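HcgC (Methanococcus maripaludis S2, PDB 5O4J) probably transfers a methyl group from S-adenosylmethionine to a ring carbon of a pyridinol precursor during biosynthesis of the [Fe]-hydrogenase cofactor. Local coordinates at residues 49-54 with 207-212; 170-173 with 179-182; 113-118 with 142-147. One frame throughout, in Å; residues are numbered along the deposited sequence.

Interaction 1 of 3, residues 49-54 with 207-212. With SAH (S-adenosyl-L-homocysteine), chain E.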
loop_
_atom_site.group_PDB
_atom_site.type_symbol
_atom_site.label_atom_id
_atom_site.label_comp_id
_atom_site.label_asym_id
_atom_site.label_seq_id
_atom_site.Cartn_x
_atom_site.Cartn_y
_atom_site.Cartn_z
ATOM N N GLY A 49 -30.887 -14.864 -7.079
ATOM C CA GLY A 49 -29.922 -13.824 -7.370
ATOM C C GLY A 49 -29.282 -13.975 -8.734
ATOM O O GLY A 49 -28.328 -14.736 -8.898
ATOM N N ALA A 50 -29.816 -13.260 -9.723
ATOM C CA ALA A 50 -29.322 -13.380 -11.095
ATOM C C ALA A 50 -28.012 -12.626 -11.285
ATOM O O ALA A 50 -27.122 -13.084 -12.008
ATOM C CB ALA A 50 -30.376 -12.873 -12.077
ATOM N N TYR A 51 -27.884 -11.465 -10.652
ATOM C CA TYR A 51 -26.689 -10.648 -10.765
ATOM C C TYR A 51 -25.736 -10.991 -9.622
ATOM O O TYR A 51 -26.213 -11.226 -8.507
ATOM C CB TYR A 51 -27.085 -9.173 -10.733
ATOM C CG TYR A 51 -25.949 -8.198 -10.521
ATOM C CD1 TYR A 51 -25.488 -7.917 -9.249
ATOM C CD2 TYR A 51 -25.372 -7.529 -11.590
ATOM C CE1 TYR A 51 -24.468 -7.026 -9.039
ATOM C CE2 TYR A 51 -24.356 -6.620 -11.391
ATOM C CZ TYR A 51 -23.902 -6.374 -10.114
ATOM O OH TYR A 51 -22.878 -5.462 -9.920
ATOM N N LEU A 52 -24.418 -11.059 -9.845
ATOM C CA LEU A 52 -23.738 -10.974 -11.141
ATOM C C LEU A 52 -23.296 -12.372 -11.599
ATOM O O LEU A 52 -23.256 -12.651 -12.790
ATOM C CB LEU A 52 -22.540 -10.036 -11.030
ATOM C CG LEU A 52 -21.641 -9.835 -12.242
ATOM C CD1 LEU A 52 -22.447 -9.521 -13.500
ATOM C CD2 LEU A 52 -20.626 -8.720 -11.970
ATOM N N SER A 53 -22.955 -13.248 -10.656
ATOM C CA SER A 53 -22.523 -14.602 -11.006
ATOM C C SER A 53 -23.680 -15.574 -11.180
ATOM O O SER A 53 -23.468 -16.677 -11.707
ATOM C CB SER A 53 -21.559 -15.166 -9.951
ATOM O OG SER A 53 -21.358 -14.282 -8.866
ATOM N N GLY A 54 -24.883 -15.215 -10.720
ATOM C CA GLY A 54 -26.000 -16.145 -10.765
ATOM C C GLY A 54 -26.312 -16.659 -12.159
ATOM O O GLY A 54 -26.611 -17.840 -12.339
ATOM N N TYR A 207 -19.557 3.034 -11.721
ATOM C CA TYR A 207 -20.532 2.373 -10.863
ATOM C C TYR A 207 -21.448 1.514 -11.737
ATOM O O TYR A 207 -22.603 1.849 -12.014
ATOM C CB TYR A 207 -21.283 3.417 -10.052
ATOM C CG TYR A 207 -22.336 2.860 -9.138
ATOM C CD1 TYR A 207 -22.035 1.855 -8.230
ATOM C CD2 TYR A 207 -23.625 3.355 -9.159
ATOM C CE1 TYR A 207 -23.012 1.343 -7.382
ATOM C CE2 TYR A 207 -24.603 2.849 -8.322
ATOM C CZ TYR A 207 -24.289 1.851 -7.439
ATOM O OH TYR A 207 -25.262 1.363 -6.604
ATOM N N PHE A 208 -20.880 0.395 -12.218
ATOM C CA PHE A 208 -21.617 -0.505 -13.103
ATOM C C PHE A 208 -22.908 -0.977 -12.460
ATOM O O PHE A 208 -23.906 -1.230 -13.143
ATOM C CB PHE A 208 -20.783 -1.743 -13.444
ATOM C CG PHE A 208 -19.439 -1.452 -14.034
ATOM C CD1 PHE A 208 -19.303 -1.062 -15.351
ATOM C CD2 PHE A 208 -18.299 -1.621 -13.267
ATOM C CE1 PHE A 208 -18.052 -0.814 -15.887
ATOM C CE2 PHE A 208 -17.051 -1.376 -13.791
ATOM C CZ PHE A 208 -16.922 -0.972 -15.097
ATOM N N GLU A 209 -22.876 -1.188 -11.153
ATOM C CA GLU A 209 -24.052 -1.650 -10.434
ATOM C C GLU A 209 -25.243 -0.721 -10.664
ATOM O O GLU A 209 -26.387 -1.180 -10.791
ATOM C CB GLU A 209 -23.681 -1.753 -8.958
ATOM C CG GLU A 209 -24.788 -2.031 -7.987
ATOM C CD GLU A 209 -24.289 -1.927 -6.560
ATOM O OE1 GLU A 209 -23.360 -2.688 -6.211
ATOM O OE2 GLU A 209 -24.792 -1.062 -5.806
ATOM N N GLY A 210 -24.987 0.591 -10.735
ATOM C CA GLY A 210 -26.054 1.539 -11.006
ATOM C C GLY A 210 -26.699 1.329 -12.361
ATOM O O GLY A 210 -27.914 1.482 -12.517
ATOM N N THR A 211 -25.894 0.988 -13.371
ATOM C CA THR A 211 -26.459 0.719 -14.690
ATOM C C THR A 211 -27.488 -0.402 -14.620
ATOM O O THR A 211 -28.529 -0.345 -15.282
ATOM C CB THR A 211 -25.340 0.358 -15.663
ATOM O OG1 THR A 211 -24.304 1.346 -15.573
ATOM C CG2 THR A 211 -25.866 0.276 -17.077
ATOM N N VAL A 212 -27.227 -1.414 -13.794
ATOM C CA VAL A 212 -28.133 -2.555 -13.686
ATOM C C VAL A 212 -29.346 -2.216 -12.833
ATOM O O VAL A 212 -30.479 -2.540 -13.199
ATOM C CB VAL A 212 -27.401 -3.781 -13.109
ATOM C CG1 VAL A 212 -28.383 -4.935 -12.927
ATOM C CG2 VAL A 212 -26.267 -4.207 -14.018
HETATM N N SAH E . -23.129 -12.411 -4.487
HETATM C CA SAH E . -23.453 -11.983 -5.881
HETATM C CB SAH E . -24.089 -10.595 -5.854
HETATM C CG SAH E . -25.554 -10.657 -5.425
HETATM S SD SAH E . -26.344 -9.070 -5.527
HETATM C C SAH E . -22.228 -11.931 -6.748
HETATM O O SAH E . -22.352 -11.561 -7.942
HETATM O OXT SAH E . -21.145 -12.244 -6.236
HETATM C "C5'" SAH E . -28.005 -9.474 -5.074
HETATM C "C4'" SAH E . -28.804 -10.102 -6.211
HETATM O "O4'" SAH E . -29.910 -10.816 -5.645
HETATM C "C3'" SAH E . -29.414 -9.046 -7.112
HETATM O "O3'" SAH E . -29.598 -9.546 -8.447
HETATM C "C2'" SAH E . -30.730 -8.779 -6.421
HETATM O "O2'" SAH E . -31.725 -8.174 -7.253
HETATM C "C1'" SAH E . -31.138 -10.168 -5.991
HETATM N N9 SAH E . -31.992 -10.201 -4.794
HETATM C C8 SAH E . -31.878 -9.424 -3.693
HETATM N N7 SAH E . -32.825 -9.777 -2.787
HETATM C C5 SAH E . -33.525 -10.800 -3.315
HETATM C C6 SAH E . -34.653 -11.649 -2.886
HETATM N N6 SAH E . -35.228 -11.454 -1.677
HETATM N N1 SAH E . -35.080 -12.601 -3.738
HETATM C C2 SAH E . -34.513 -12.809 -4.935
HETATM N N3 SAH E . -33.487 -12.075 -5.397
HETATM C C4 SAH E . -32.970 -11.080 -4.635
HETATM O O HOH W 1 -22.351 -4.879 -7.369
#
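Tyr-51 holds its ring anti to the backbone N (chi1 166°), and the extended side chain of Glu-209 likewise sends CG away from its own N (chi1 172°); these torsions bring phenol and carboxylate near each other, the side chains crossing at about a right angle with a water between them. Their planes stand 89° apart. The direct touch is slight, OH of Tyr-51 lying 3.9 Å from CB of Glu-209; the water does the polar work, accepting a hydrogen bond from Tyr-51 OH at 2.7 Å and donating to Glu-209 OE1. The other oxygen, OE2, receives Tyr-207 OH from above the carboxylate plane, while Tyr-200 of the second subunit also bonds OE1, which should fix the rotation of the carboxylate. Farther down the ring, CG2 of Val-212 meets Tyr-51 CE2 at 4.0 Å. Leu-52 CB sits over the ring centre on one face, and the sulfur of S-adenosylhomocysteine lies at the edge, 4.0 Å from CD1 of Tyr-51. The loop backbone grips the same ligand: its carboxylate O accepts Leu-52 N at 2.9 Å and Ser-53 N at 3.3 Å, the first of these amides belonging to a cis peptide. Gly-49 CA lies 3.5 Å from the ribose O4'. The loop between strand 42-48 and helix 54-60, holding S-adenosylhomocysteine, is consistent with the nucleotide-binding loop of a Rossmann-like fold.

Interaction 2 of 3, residues 170-173 with 179-182. With PJL ((3~{E})-3-[(~{E})-3-oxidanylprop-2-enoyl]iminopropanoic acid), chain H.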
loop_
_atom_site.group_PDB
_atom_site.type_symbol
_atom_site.label_atom_id
_atom_site.label_comp_id
_atom_site.label_asym_id
_atom_site.label_seq_id
_atom_site.Cartn_x
_atom_site.Cartn_y
_atom_site.Cartn_z
ATOM N N LYS A 170 -4.506 -10.838 -0.414
ATOM C CA LYS A 170 -4.990 -9.483 -0.633
ATOM C C LYS A 170 -6.309 -9.273 0.091
ATOM O O LYS A 170 -7.082 -10.212 0.287
ATOM C CB LYS A 170 -5.183 -9.193 -2.133
ATOM C CG LYS A 170 -3.899 -9.276 -2.937
ATOM C CD LYS A 170 -2.980 -8.124 -2.606
ATOM C CE LYS A 170 -1.913 -7.947 -3.677
ATOM N NZ LYS A 170 -1.052 -6.763 -3.404
ATOM N N PHE A 171 -6.585 -8.020 0.440
ATOM C CA PHE A 171 -7.784 -7.682 1.205
ATOM C C PHE A 171 -8.937 -7.283 0.284
ATOM O O PHE A 171 -8.798 -6.370 -0.535
ATOM C CB PHE A 171 -7.498 -6.536 2.176
ATOM C CG PHE A 171 -8.633 -6.271 3.133
ATOM C CD1 PHE A 171 -9.722 -5.511 2.737
ATOM C CD2 PHE A 171 -8.625 -6.788 4.410
ATOM C CE1 PHE A 171 -10.769 -5.266 3.599
ATOM C CE2 PHE A 171 -9.673 -6.555 5.273
ATOM C CZ PHE A 171 -10.752 -5.797 4.867
ATOM N N SER A 172 -10.100 -7.903 0.493
ATOM C CA SER A 172 -11.347 -7.509 -0.142
ATOM C C SER A 172 -12.457 -7.548 0.891
ATOM O O SER A 172 -12.483 -8.436 1.745
ATOM C CB SER A 172 -11.702 -8.421 -1.327
ATOM O OG SER A 172 -10.937 -8.074 -2.481
ATOM N N LYS A 173 -13.375 -6.580 0.804
ATOM C CA LYS A 173 -14.408 -6.437 1.829
ATOM C C LYS A 173 -15.529 -7.454 1.671
ATOM O O LYS A 173 -16.201 -7.787 2.656
ATOM C CB LYS A 173 -14.981 -5.020 1.793
ATOM C CG LYS A 173 -14.055 -3.959 2.339
ATOM C CD LYS A 173 -13.967 -4.046 3.843
ATOM C CE LYS A 173 -13.349 -2.794 4.433
ATOM N NZ LYS A 173 -14.384 -1.732 4.499
ATOM N N THR A 179 -17.199 -6.592 -6.336
ATOM C CA THR A 179 -16.145 -6.182 -5.403
ATOM C C THR A 179 -14.795 -6.757 -5.815
ATOM O O THR A 179 -13.775 -6.051 -5.833
ATOM C CB THR A 179 -16.478 -6.640 -3.975
ATOM O OG1 THR A 179 -17.673 -6.014 -3.507
ATOM C CG2 THR A 179 -15.341 -6.322 -3.000
ATOM N N LEU A 180 -14.773 -8.050 -6.117
ATOM C CA LEU A 180 -13.525 -8.710 -6.470
ATOM C C LEU A 180 -12.944 -8.139 -7.756
ATOM O O LEU A 180 -11.730 -7.930 -7.852
ATOM C CB LEU A 180 -13.749 -10.211 -6.598
ATOM C CG LEU A 180 -14.109 -10.912 -5.290
ATOM C CD1 LEU A 180 -14.617 -12.317 -5.572
ATOM C CD2 LEU A 180 -12.913 -10.928 -4.351
ATOM N N VAL A 181 -13.795 -7.877 -8.751
ATOM C CA VAL A 181 -13.330 -7.298 -10.012
ATOM C C VAL A 181 -12.714 -5.924 -9.766
ATOM O O VAL A 181 -11.621 -5.612 -10.257
ATOM C CB VAL A 181 -14.489 -7.234 -11.022
ATOM C CG1 VAL A 181 -14.137 -6.379 -12.236
ATOM C CG2 VAL A 181 -14.899 -8.640 -11.447
ATOM N N VAL A 182 -13.405 -5.085 -8.995
ATOM C CA VAL A 182 -12.895 -3.758 -8.659
ATOM C C VAL A 182 -11.537 -3.870 -7.978
ATOM O O VAL A 182 -10.579 -3.182 -8.335
ATOM C CB VAL A 182 -13.913 -3.019 -7.765
ATOM C CG1 VAL A 182 -13.305 -1.752 -7.165
ATOM C CG2 VAL A 182 -15.161 -2.692 -8.567
HETATM O O14 PJL H . -21.901 -7.016 -5.516
HETATM C C12 PJL H . -20.949 -6.791 -4.707
HETATM O O13 PJL H . -19.761 -7.103 -4.919
HETATM C C10 PJL H . -21.165 -6.108 -3.373
HETATM C C4 PJL H . -22.475 -6.469 -2.724
HETATM N N5 PJL H . -23.545 -5.871 -3.017
HETATM C C6 PJL H . -24.733 -6.149 -2.446
HETATM O O8 PJL H . -25.596 -5.291 -2.340
HETATM C C7 PJL H . -25.041 -7.499 -1.911
HETATM C C2 PJL H . -24.147 -8.482 -1.948
HETATM O O1 PJL H . -24.376 -9.686 -1.476
#
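Ser-172 and Leu-180 meet where the loop linking strand 159-167 to helix 177-193 in the Rossmann-like domain folds back against the first turns of that helix. From CB, the leucine side chain sets off with CG anti to its carbonyl carbon (chi1 -66°), and although the first bond does not aim at the loop, the branch end swings nearer. At the tip, methyl CD2 rests against the serine, 4.1 Å from Ser-172 CB and 3.9 Å from Ser-172 OG. This is a methyl against a hydroxymethyl group, van der Waals in kind; the serine hydroxyl is hydrogen-bonded to Asp-183 and Arg-167. The same leucine packs on Val-25 of helix 18-37 and on Thr-165 of strand 159-167, so it lies between that helix and that strand.

One residue earlier, Thr-179 divides its side chain between two neighbours. Its methyl CG2, anti to the backbone N, turns to the loop and comes within 4.3 Å of Lys-173 N. The hydroxyl branch diverges from it, to the bound acid. The lysine's own chain leads off from the contact, and its ammonium group is held by Asp-141 together with main-chain oxygens of the second subunit, among them that of Val-198. Thr-174 also hydrogen-bonds the threonine hydroxyl and may help to position it. Near the start of the helix, carboxylate oxygen O13 of the ligand is gripped twice by one residue, at 3.0 Å from Thr-179 N and at 2.7 Å from Thr-179 OG1.

Interaction 3 of 3, residues 113-118 with 142-147. With SAH (S-adenosyl-L-homocysteine), chain E; PJL ((3~{E})-3-[(~{E})-3-oxidanylprop-2-enoyl]iminopropanoic acid), chain H.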
loop_
_atom_site.group_PDB
_atom_site.type_symbol
_atom_site.label_atom_id
_atom_site.label_comp_id
_atom_site.label_asym_id
_atom_site.label_seq_id
_atom_site.Cartn_x
_atom_site.Cartn_y
_atom_site.Cartn_z
ATOM N N THR A 113 -27.850 -14.270 -3.038
ATOM C CA THR A 113 -28.274 -12.879 -2.914
ATOM C C THR A 113 -27.392 -12.086 -1.959
ATOM O O THR A 113 -27.294 -10.864 -2.093
ATOM C CB THR A 113 -29.738 -12.783 -2.475
ATOM O OG1 THR A 113 -29.927 -13.397 -1.192
ATOM C CG2 THR A 113 -30.642 -13.443 -3.496
ATOM N N GLY A 114 -26.765 -12.744 -0.992
ATOM C CA GLY A 114 -25.844 -12.045 -0.112
ATOM C C GLY A 114 -26.533 -10.973 0.709
ATOM O O GLY A 114 -27.654 -11.148 1.193
ATOM N N ILE A 115 -25.846 -9.841 0.880
ATOM C CA ILE A 115 -26.278 -8.831 1.847
ATOM C C ILE A 115 -27.668 -8.309 1.502
ATOM O O ILE A 115 -27.942 -7.918 0.359
ATOM C CB ILE A 115 -25.254 -7.689 1.898
ATOM C CG1 ILE A 115 -23.918 -8.197 2.431
ATOM C CG2 ILE A 115 -25.756 -6.549 2.750
ATOM C CD1 ILE A 115 -22.763 -7.288 2.106
ATOM N N GLY A 116 -28.539 -8.273 2.507
ATOM C CA GLY A 116 -29.895 -7.783 2.354
ATOM C C GLY A 116 -30.760 -8.602 1.430
ATOM O O GLY A 116 -31.805 -8.119 0.988
ATOM N N GLY A 117 -30.387 -9.854 1.173
ATOM C CA GLY A 117 -31.081 -10.688 0.209
ATOM C C GLY A 117 -32.220 -11.521 0.774
ATOM O O GLY A 117 -33.021 -11.030 1.575
ATOM N N VAL A 118 -32.322 -12.777 0.330
ATOM C CA VAL A 118 -33.465 -13.606 0.691
ATOM C C VAL A 118 -33.527 -13.810 2.199
ATOM O O VAL A 118 -32.504 -13.856 2.896
ATOM C CB VAL A 118 -33.432 -14.974 -0.011
ATOM C CG1 VAL A 118 -33.459 -14.810 -1.512
ATOM C CG2 VAL A 118 -32.228 -15.777 0.441
ATOM N N LYS A 142 -16.314 -4.880 10.513
ATOM C CA LYS A 142 -17.364 -5.005 11.522
ATOM C C LYS A 142 -18.736 -4.678 10.948
ATOM O O LYS A 142 -19.709 -5.394 11.213
ATOM C CB LYS A 142 -17.054 -4.095 12.709
ATOM C CG LYS A 142 -15.825 -4.513 13.497
ATOM C CD LYS A 142 -15.536 -3.545 14.636
ATOM C CE LYS A 142 -14.421 -4.046 15.540
ATOM N NZ LYS A 142 -13.299 -3.073 15.650
ATOM N N GLY A 143 -18.836 -3.606 10.156
ATOM C CA GLY A 143 -20.133 -3.197 9.636
ATOM C C GLY A 143 -20.765 -4.253 8.748
ATOM O O GLY A 143 -21.971 -4.513 8.826
ATOM N N ILE A 144 -19.957 -4.883 7.895
ATOM C CA ILE A 144 -20.475 -5.939 7.033
ATOM C C ILE A 144 -20.806 -7.182 7.848
ATOM O O ILE A 144 -21.822 -7.846 7.600
ATOM C CB ILE A 144 -19.463 -6.231 5.913
ATOM C CG1 ILE A 144 -19.413 -5.025 4.969
ATOM C CG2 ILE A 144 -19.809 -7.512 5.164
ATOM C CD1 ILE A 144 -18.244 -5.038 4.006
ATOM N N SER A 145 -19.955 -7.530 8.817
ATOM C CA SER A 145 -20.242 -8.677 9.672
ATOM C C SER A 145 -21.573 -8.506 10.389
ATOM O O SER A 145 -22.320 -9.476 10.566
ATOM C CB SER A 145 -19.123 -8.874 10.694
ATOM O OG SER A 145 -17.983 -9.461 10.091
ATOM N N LYS A 146 -21.880 -7.282 10.820
ATOM C CA LYS A 146 -23.084 -7.042 11.620
ATOM C C LYS A 146 -24.359 -7.222 10.802
ATOM O O LYS A 146 -25.394 -7.631 11.343
ATOM C CB LYS A 146 -23.034 -5.629 12.209
ATOM C CG LYS A 146 -24.156 -5.295 13.179
ATOM C CD LYS A 146 -24.124 -3.822 13.576
ATOM C CE LYS A 146 -25.515 -3.193 13.550
ATOM N NZ LYS A 146 -26.515 -3.963 14.340
ATOM N N ILE A 147 -24.320 -6.902 9.507
ATOM C CA ILE A 147 -25.523 -6.997 8.681
ATOM C C ILE A 147 -25.663 -8.358 8.027
ATOM O O ILE A 147 -26.748 -8.679 7.517
ATOM C CB ILE A 147 -25.543 -5.892 7.606
ATOM C CG1 ILE A 147 -26.949 -5.755 7.019
ATOM C CG2 ILE A 147 -24.534 -6.174 6.492
ATOM C CD1 ILE A 147 -27.265 -4.365 6.534
HETATM N N SAH E . -23.129 -12.411 -4.487
HETATM C CA SAH E . -23.453 -11.983 -5.881
HETATM C CB SAH E . -24.089 -10.595 -5.854
HETATM C CG SAH E . -25.554 -10.657 -5.425
HETATM S SD SAH E . -26.344 -9.070 -5.527
HETATM C C SAH E . -22.228 -11.931 -6.748
HETATM O O SAH E . -22.352 -11.561 -7.942
HETATM O OXT SAH E . -21.145 -12.244 -6.236
HETATM C "C5'" SAH E . -28.005 -9.474 -5.074
HETATM C "C4'" SAH E . -28.804 -10.102 -6.211
HETATM O "O4'" SAH E . -29.910 -10.816 -5.645
HETATM C "C3'" SAH E . -29.414 -9.046 -7.112
HETATM O "O3'" SAH E . -29.598 -9.546 -8.447
HETATM C "C2'" SAH E . -30.730 -8.779 -6.421
HETATM O "O2'" SAH E . -31.725 -8.174 -7.253
HETATM C "C1'" SAH E . -31.138 -10.168 -5.991
HETATM N N9 SAH E . -31.992 -10.201 -4.794
HETATM C C8 SAH E . -31.878 -9.424 -3.693
HETATM N N7 SAH E . -32.825 -9.777 -2.787
HETATM C C5 SAH E . -33.525 -10.800 -3.315
HETATM C C6 SAH E . -34.653 -11.649 -2.886
HETATM N N6 SAH E . -35.228 -11.454 -1.677
HETATM N N1 SAH E . -35.080 -12.601 -3.738
HETATM C C2 SAH E . -34.513 -12.809 -4.935
HETATM N N3 SAH E . -33.487 -12.075 -5.397
HETATM C C4 SAH E . -32.970 -11.080 -4.635
HETATM O O14 PJL H . -21.901 -7.016 -5.516
HETATM C C12 PJL H . -20.949 -6.791 -4.707
HETATM O O13 PJL H . -19.761 -7.103 -4.919
HETATM C C10 PJL H . -21.165 -6.108 -3.373
HETATM C C4 PJL H . -22.475 -6.469 -2.724
HETATM N N5 PJL H . -23.545 -5.871 -3.017
HETATM C C6 PJL H . -24.733 -6.149 -2.446
HETATM O O8 PJL H . -25.596 -5.291 -2.340
HETATM C C7 PJL H . -25.041 -7.499 -1.911
HETATM C C2 PJL H . -24.147 -8.482 -1.948
HETATM O O1 PJL H . -24.376 -9.686 -1.476
HETATM O O HOH W 2 -27.679 -9.723 4.960
#
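Apolar contact comes first: Ile-115 reaches from its loop to the side of helix 142-147 with both branches. Its CG2, anti to the backbone N, meets CG2 of Ile-147 at 4.0 Å, the two side chains crossing at about a right angle, while CD1 at the end of the other branch lies 4.3 Å from CG2 of Ile-144. Val-9 of the second subunit packs on Ile-115 as well, and Ile-235 of that subunit on Ile-147, so the patch continues into the interface with the second subunit. Among the polar links, a water joins the segments, accepting from Gly-116 N at 3.0 Å and probably donating to Ile-147 O, 2.9 Å away. The loop contains a type II beta turn from Gly-114 to Gly-117 and follows the C-terminal end of strand 108-111 in the mixed, mostly parallel sheet of this Rossmann-like fold. Val-118 N bonds back to Thr-113 OG1, tying the two ends of the loop together. Ligand contacts make up the third group. The enol oxygen O1 of the bound acid accepts Ile-115 N at 2.8 Å and donates to Thr-113 O, and Gly-114 CA passes close by. Against S-adenosylhomocysteine the side chains make van der Waals contacts through methyl groups: Thr-113 CG2 abuts the ribose oxygen and adenine, and Val-118 CG1 lies 3.5 Å from adenine N1.

From the N terminus, the chain first reaches 49-54, just after strand 42-48, and interaction 1 closes only when helix 208-213 returns to that loop 153 residues later. Both other contacts nest inside this long loop. Interaction 3 opens after strand 108-111 and closes at helix 142-147; interaction 2 follows in series, a short loop from the end of strand 159-167 into helix 177-193. Nothing crosses. Thr-113 CG2 packs on Gly-49 N, joining interactions 1 and 3 around S-adenosylhomocysteine, and Ile-144 CD1 packs on Lys-173 O, joining 3 to 2, which share the bound acid. All three also touch the second subunit.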